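Local coordinates for lactaldehyde dehydrogenase (Methanocaldococcus jannaschii, PDB 3PQA), which oxidises lactaldehyde to lactate with NAD, which it prefers over NADP, in the biosynthesis of coenzyme F420, at residues N248-A254 and A398-D403; V274-V278 and S424-R428. All blocks are in the same frame, centred on the assembly; numbering follows the deposited sequence. Where two conformers were deposited one is given.

Contact 1. Residues N248-A254 and A398-D403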
loop_
_atom_site.group_PDB
_atom_site.type_symbol
_atom_site.label_atom_id
_atom_site.label_comp_id
_atom_site.label_asym_id
_atom_site.label_seq_id
_atom_site.Cartn_x
_atom_site.Cartn_y
_atom_site.Cartn_z
ATOM N N ASN B 248 11.559 25.978 -16.879
ATOM C CA ASN B 248 12.310 24.877 -17.453
ATOM C C ASN B 248 13.769 25.300 -17.471
ATOM O O ASN B 248 14.102 26.284 -18.083
ATOM C CB ASN B 248 11.798 24.583 -18.871
ATOM C CG ASN B 248 10.433 23.879 -18.884
ATOM O OD1 ASN B 248 10.342 22.719 -19.284
ATOM N ND2 ASN B 248 9.367 24.584 -18.477
ATOM N N ILE B 249 14.630 24.511 -16.832
ATOM C CA ILE B 249 16.000 24.913 -16.508
ATOM C C ILE B 249 16.964 24.089 -17.333
ATOM O O ILE B 249 16.861 22.877 -17.351
ATOM C CB ILE B 249 16.279 24.647 -15.007
ATOM C CG1 ILE B 249 15.428 25.595 -14.158
ATOM C CG2 ILE B 249 17.807 24.712 -14.684
ATOM C CD1 ILE B 249 15.261 25.183 -12.704
ATOM N N VAL B 250 17.905 24.752 -18.001
ATOM C CA VAL B 250 18.862 24.041 -18.845
ATOM C C VAL B 250 20.237 24.319 -18.268
ATOM O O VAL B 250 20.738 25.448 -18.387
ATOM C CB VAL B 250 18.800 24.517 -20.314
ATOM C CG1 VAL B 250 19.847 23.784 -21.194
ATOM C CG2 VAL B 250 17.400 24.328 -20.895
ATOM N N LEU B 251 20.830 23.310 -17.628
ATOM C CA LEU B 251 22.179 23.460 -17.058
ATOM C C LEU B 251 23.249 23.322 -18.146
ATOM O O LEU B 251 22.981 22.801 -19.220
ATOM C CB LEU B 251 22.431 22.453 -15.934
ATOM C CG LEU B 251 21.503 22.537 -14.715
ATOM C CD1 LEU B 251 22.058 21.694 -13.584
ATOM C CD2 LEU B 251 21.356 23.967 -14.250
ATOM N N LYS B 252 24.461 23.779 -17.862
ATOM C CA LYS B 252 25.513 23.810 -18.882
ATOM C C LYS B 252 25.952 22.428 -19.370
ATOM O O LYS B 252 26.567 22.322 -20.426
ATOM C CB LYS B 252 26.724 24.619 -18.396
ATOM C CG LYS B 252 27.465 24.001 -17.218
ATOM C CD LYS B 252 28.593 24.931 -16.751
ATOM C CE LYS B 252 29.333 24.350 -15.557
ATOM N NZ LYS B 252 28.482 24.350 -14.319
ATOM N N ASP B 253 25.651 21.379 -18.604
ATOM C CA ASP B 253 26.002 20.027 -19.022
ATOM C C ASP B 253 24.865 19.287 -19.748
ATOM O O ASP B 253 24.990 18.096 -20.040
ATOM C CB ASP B 253 26.485 19.202 -17.824
ATOM C CG ASP B 253 25.357 18.813 -16.899
ATOM O OD1 ASP B 253 24.501 19.681 -16.594
ATOM O OD2 ASP B 253 25.309 17.636 -16.499
ATOM N N ALA B 254 23.762 19.977 -20.028
ATOM C CA ALA B 254 22.607 19.366 -20.704
ATOM C C ALA B 254 22.939 18.910 -22.121
ATOM O O ALA B 254 23.760 19.529 -22.796
ATOM C CB ALA B 254 21.443 20.346 -20.735
ATOM N N ALA B 398 11.020 21.843 -14.735
ATOM C CA ALA B 398 11.862 20.849 -15.411
ATOM C C ALA B 398 13.296 21.286 -15.334
ATOM O O ALA B 398 13.578 22.494 -15.243
ATOM C CB ALA B 398 11.445 20.660 -16.890
ATOM N N ILE B 399 14.181 20.300 -15.382
ATOM C CA ILE B 399 15.622 20.527 -15.408
ATOM C C ILE B 399 16.301 19.564 -16.378
ATOM O O ILE B 399 16.025 18.358 -16.379
ATOM C CB ILE B 399 16.250 20.409 -13.999
ATOM C CG1 ILE B 399 17.769 20.582 -14.095
ATOM C CG2 ILE B 399 15.902 19.075 -13.331
ATOM C CD1 ILE B 399 18.416 20.977 -12.837
ATOM N N PHE B 400 17.198 20.111 -17.190
ATOM C CA PHE B 400 17.956 19.328 -18.141
ATOM C C PHE B 400 19.388 19.337 -17.657
ATOM O O PHE B 400 20.008 20.402 -17.556
ATOM C CB PHE B 400 17.829 19.931 -19.543
ATOM C CG PHE B 400 16.434 19.831 -20.109
ATOM C CD1 PHE B 400 15.465 20.768 -19.770
ATOM C CD2 PHE B 400 16.101 18.785 -20.974
ATOM C CE1 PHE B 400 14.168 20.663 -20.274
ATOM C CE2 PHE B 400 14.807 18.671 -21.494
ATOM C CZ PHE B 400 13.844 19.629 -21.158
ATOM N N THR B 401 19.907 18.146 -17.352
ATOM C CA THR B 401 21.266 17.974 -16.847
ATOM C C THR B 401 21.599 16.491 -16.899
ATOM O O THR B 401 20.687 15.653 -16.916
ATOM C CB THR B 401 21.440 18.513 -15.373
ATOM O OG1 THR B 401 22.811 18.398 -14.961
ATOM C CG2 THR B 401 20.528 17.767 -14.365
ATOM N N ASN B 402 22.898 16.181 -16.939
ATOM C CA ASN B 402 23.396 14.816 -16.843
ATOM C C ASN B 402 24.034 14.530 -15.485
ATOM O O ASN B 402 24.596 13.459 -15.278
ATOM C CB ASN B 402 24.412 14.556 -17.964
ATOM C CG ASN B 402 23.753 14.392 -19.315
ATOM O OD1 ASN B 402 22.763 13.670 -19.448
ATOM N ND2 ASN B 402 24.297 15.056 -20.327
ATOM N N ASP B 403 23.949 15.496 -14.564
ATOM C CA ASP B 403 24.626 15.439 -13.259
ATOM C C ASP B 403 23.685 14.894 -12.170
ATOM O O ASP B 403 22.645 15.497 -11.879
ATOM C CB ASP B 403 25.087 16.870 -12.918
ATOM C CG ASP B 403 25.988 16.953 -11.694
ATOM O OD1 ASP B 403 25.577 16.527 -10.593
ATOM O OD2 ASP B 403 27.101 17.534 -11.840
#
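The hydroxyl of T401 is held on two sides: OG1 donates to OD1 of D253 over 2.7 Å, on the syn lone pair of the carboxylate, and accepts the backbone N of D403 at 3.1 Å, which closes an ST turn. The other oxygen of D253, OD2, takes the backbone N of N402 at 2.9 Å, approached from 45° out of the carboxylate plane. One acid thus ties down both T401 and N402 where the chain leaves strand 396-400. D253 reaches them because its CG lies between its own N and carbonyl carbon (chi1 73°), within a type I turn running from L251 to A254.

Upstream, the chains pair as parallel strands, 13° apart in direction. I249 is the hub, its N donating to A398 O and its O accepting F400 N at 2.8 Å; L251 N then continues the pattern to F400 O. Side chains divide between the two faces. On one, I249 CG2 meets I399 CG1, and CD1 of L251 lies 3.8 Å from CD1 of I399. On the other, F400 has V250 CG2 near its ring and the methyl of A254 against its CB.

D403 is the N-cap of helix 404-413, whose F410 covers I249 and I399, while helix 256-268 packs on N248, V250 and F400 across the sheet. Strand 246-250 runs between 278-284 and 396-400, all parallel, in the alpha/beta layering of the aldehyde dehydrogenase catalytic domain.

Contact 2. Residues V274-V278 and S424-R428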
loop_
_atom_site.group_PDB
_atom_site.type_symbol
_atom_site.label_atom_id
_atom_site.label_comp_id
_atom_site.label_asym_id
_atom_site.label_seq_id
_atom_site.Cartn_x
_atom_site.Cartn_y
_atom_site.Cartn_z
ATOM N N VAL B 274 -1.635 24.988 -22.400
ATOM C CA VAL B 274 -1.661 23.841 -21.482
ATOM C C VAL B 274 -1.227 24.329 -20.102
ATOM O O VAL B 274 -0.317 25.166 -19.996
ATOM C CB VAL B 274 -0.745 22.673 -21.949
ATOM C CG1 VAL B 274 -1.123 21.365 -21.233
ATOM C CG2 VAL B 274 -0.794 22.482 -23.461
ATOM N N CYS B 275 -1.866 23.833 -19.041
ATOM C CA CYS B 275 -1.503 24.316 -17.709
ATOM C C CYS B 275 -0.034 24.051 -17.395
ATOM O O CYS B 275 0.551 24.767 -16.596
ATOM C CB CYS B 275 -2.375 23.731 -16.612
ATOM S SG CYS B 275 -2.348 21.986 -16.568
ATOM N N ILE B 276 0.545 23.017 -18.017
ATOM C CA ILE B 276 1.961 22.664 -17.802
ATOM C C ILE B 276 2.910 23.048 -18.964
ATOM O O ILE B 276 4.067 22.608 -19.007
ATOM C CB ILE B 276 2.137 21.166 -17.412
ATOM C CG1 ILE B 276 1.396 20.247 -18.383
ATOM C CG2 ILE B 276 1.679 20.937 -15.969
ATOM C CD1 ILE B 276 1.589 18.757 -18.086
ATOM N N SER B 277 2.409 23.874 -19.886
ATOM C CA SER B 277 3.228 24.475 -20.946
ATOM C C SER B 277 4.429 25.220 -20.379
ATOM O O SER B 277 4.398 25.733 -19.254
ATOM C CB SER B 277 2.401 25.478 -21.777
ATOM O OG SER B 277 1.373 24.826 -22.498
ATOM N N VAL B 278 5.504 25.242 -21.155
ATOM C CA VAL B 278 6.714 25.948 -20.776
ATOM C C VAL B 278 6.363 27.433 -20.605
ATOM O O VAL B 278 5.834 28.062 -21.531
ATOM C CB VAL B 278 7.800 25.780 -21.869
ATOM C CG1 VAL B 278 8.997 26.742 -21.647
ATOM C CG2 VAL B 278 8.258 24.305 -21.943
ATOM N N SER B 424 10.541 18.325 -20.799
ATOM C CA SER B 424 10.004 19.641 -20.403
ATOM C C SER B 424 8.915 19.488 -19.345
ATOM O O SER B 424 8.482 18.377 -19.036
ATOM C CB SER B 424 9.428 20.402 -21.609
ATOM O OG SER B 424 8.110 19.950 -21.886
ATOM N N SER B 425 8.455 20.625 -18.824
ATOM C CA SER B 425 7.359 20.659 -17.856
ATOM C C SER B 425 6.070 20.044 -18.391
ATOM O O SER B 425 5.206 19.635 -17.602
ATOM C CB SER B 425 7.095 22.093 -17.400
ATOM O OG SER B 425 6.797 22.931 -18.497
ATOM N N LEU B 426 5.935 19.978 -19.718
ATOM C CA LEU B 426 4.698 19.458 -20.357
ATOM C C LEU B 426 4.403 17.968 -20.099
ATOM O O LEU B 426 3.275 17.488 -20.338
ATOM C CB LEU B 426 4.715 19.776 -21.862
ATOM C CG LEU B 426 3.439 19.521 -22.648
ATOM C CD1 LEU B 426 2.424 20.618 -22.372
ATOM C CD2 LEU B 426 3.754 19.476 -24.124
ATOM N N PHE B 427 5.367 17.241 -19.556
ATOM C CA PHE B 427 5.170 15.816 -19.345
ATOM C C PHE B 427 4.080 15.482 -18.306
ATOM O O PHE B 427 4.087 15.998 -17.199
ATOM C CB PHE B 427 6.479 15.124 -18.962
ATOM C CG PHE B 427 6.318 13.648 -18.796
ATOM C CD1 PHE B 427 6.296 12.820 -19.910
ATOM C CD2 PHE B 427 6.094 13.094 -17.536
ATOM C CE1 PHE B 427 6.105 11.446 -19.767
ATOM C CE2 PHE B 427 5.898 11.726 -17.393
ATOM C CZ PHE B 427 5.901 10.904 -18.510
ATOM N N ARG B 428 3.136 14.634 -18.692
ATOM C CA ARG B 428 2.215 14.024 -17.734
ATOM C C ARG B 428 1.864 12.613 -18.187
ATOM O O ARG B 428 1.267 12.435 -19.247
ATOM C CB ARG B 428 0.925 14.842 -17.585
ATOM C CG ARG B 428 -0.082 14.180 -16.648
ATOM C CD ARG B 428 -1.471 14.718 -16.860
ATOM N NE ARG B 428 -2.410 14.124 -15.898
ATOM C CZ ARG B 428 -3.663 14.524 -15.706
ATOM N NH1 ARG B 428 -4.179 15.548 -16.404
ATOM N NH2 ARG B 428 -4.404 13.910 -14.789
#
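I276 buries more of itself here than any other residue, meeting S425 through its carbonyl and L426 through its side chain. S425 OG donates to I276 O over 2.8 Å, OG lying 30° out of the carbonyl plane. The side chain of I276 sets off with CG1 between its own N and carbonyl carbon (chi1 50°) and then extends, carrying CD1 across the backbone of the other loop. There CD1 sits 3.1 Å from L426 O, a tight approach, with CB of R428 at 4.0 Å beyond it.

L426 answers from the other loop. With CG anti to its N (chi1 -171°), its CD1 is brought to 3.8 Å from V274 CG1, the two side chains crossing at about a right angle; I276 CG1 touches the same methyl. An alanine in place of I276 would probably open a gap over the L426 carbonyl and take away one of the apolar groups against the L426 CD1 methyl. Further along, V278 CG2 lies against S424 CB, while S424 OG accepts L426 N at 3.1 Å in an ST turn.

Two type I turns, V274 to S277 and S424 to F427, are thereby fitted together. C275, probably the catalytic cysteine as in other aldehyde dehydrogenases, stands in the first turn with its CB directed away from S424-R428. The chemistry is therefore mainly apolar with a single serine-to-carbonyl bond across it, which probably helps to hold the backbone beside the cysteine, whose side chain takes no part.

How the contacts relate
The two contacts lie with centres about 16 Å apart and meet directly: N248 OD1 of contact 1 probably accepts S425 N of contact 2, and the F400 ring packs against S424. Along the chain their segments alternate, 248-254, 274-278, 398-403, then 424-428, so each contact closes over roughly 145 residues. Contact 1 lies within the sheet of strands 246-250, 278-284, 396-400 and 418-421, and contact 2 in loops that flank it. Contact 1 pairs two of these strands at their C-terminal ends, far from the chain centre; contact 2 joins the loop entering 278-284 to the one leaving 418-421, nearer the centre. Through N248 the sheet is linked to the loops beside C275, probably the catalytic cysteine.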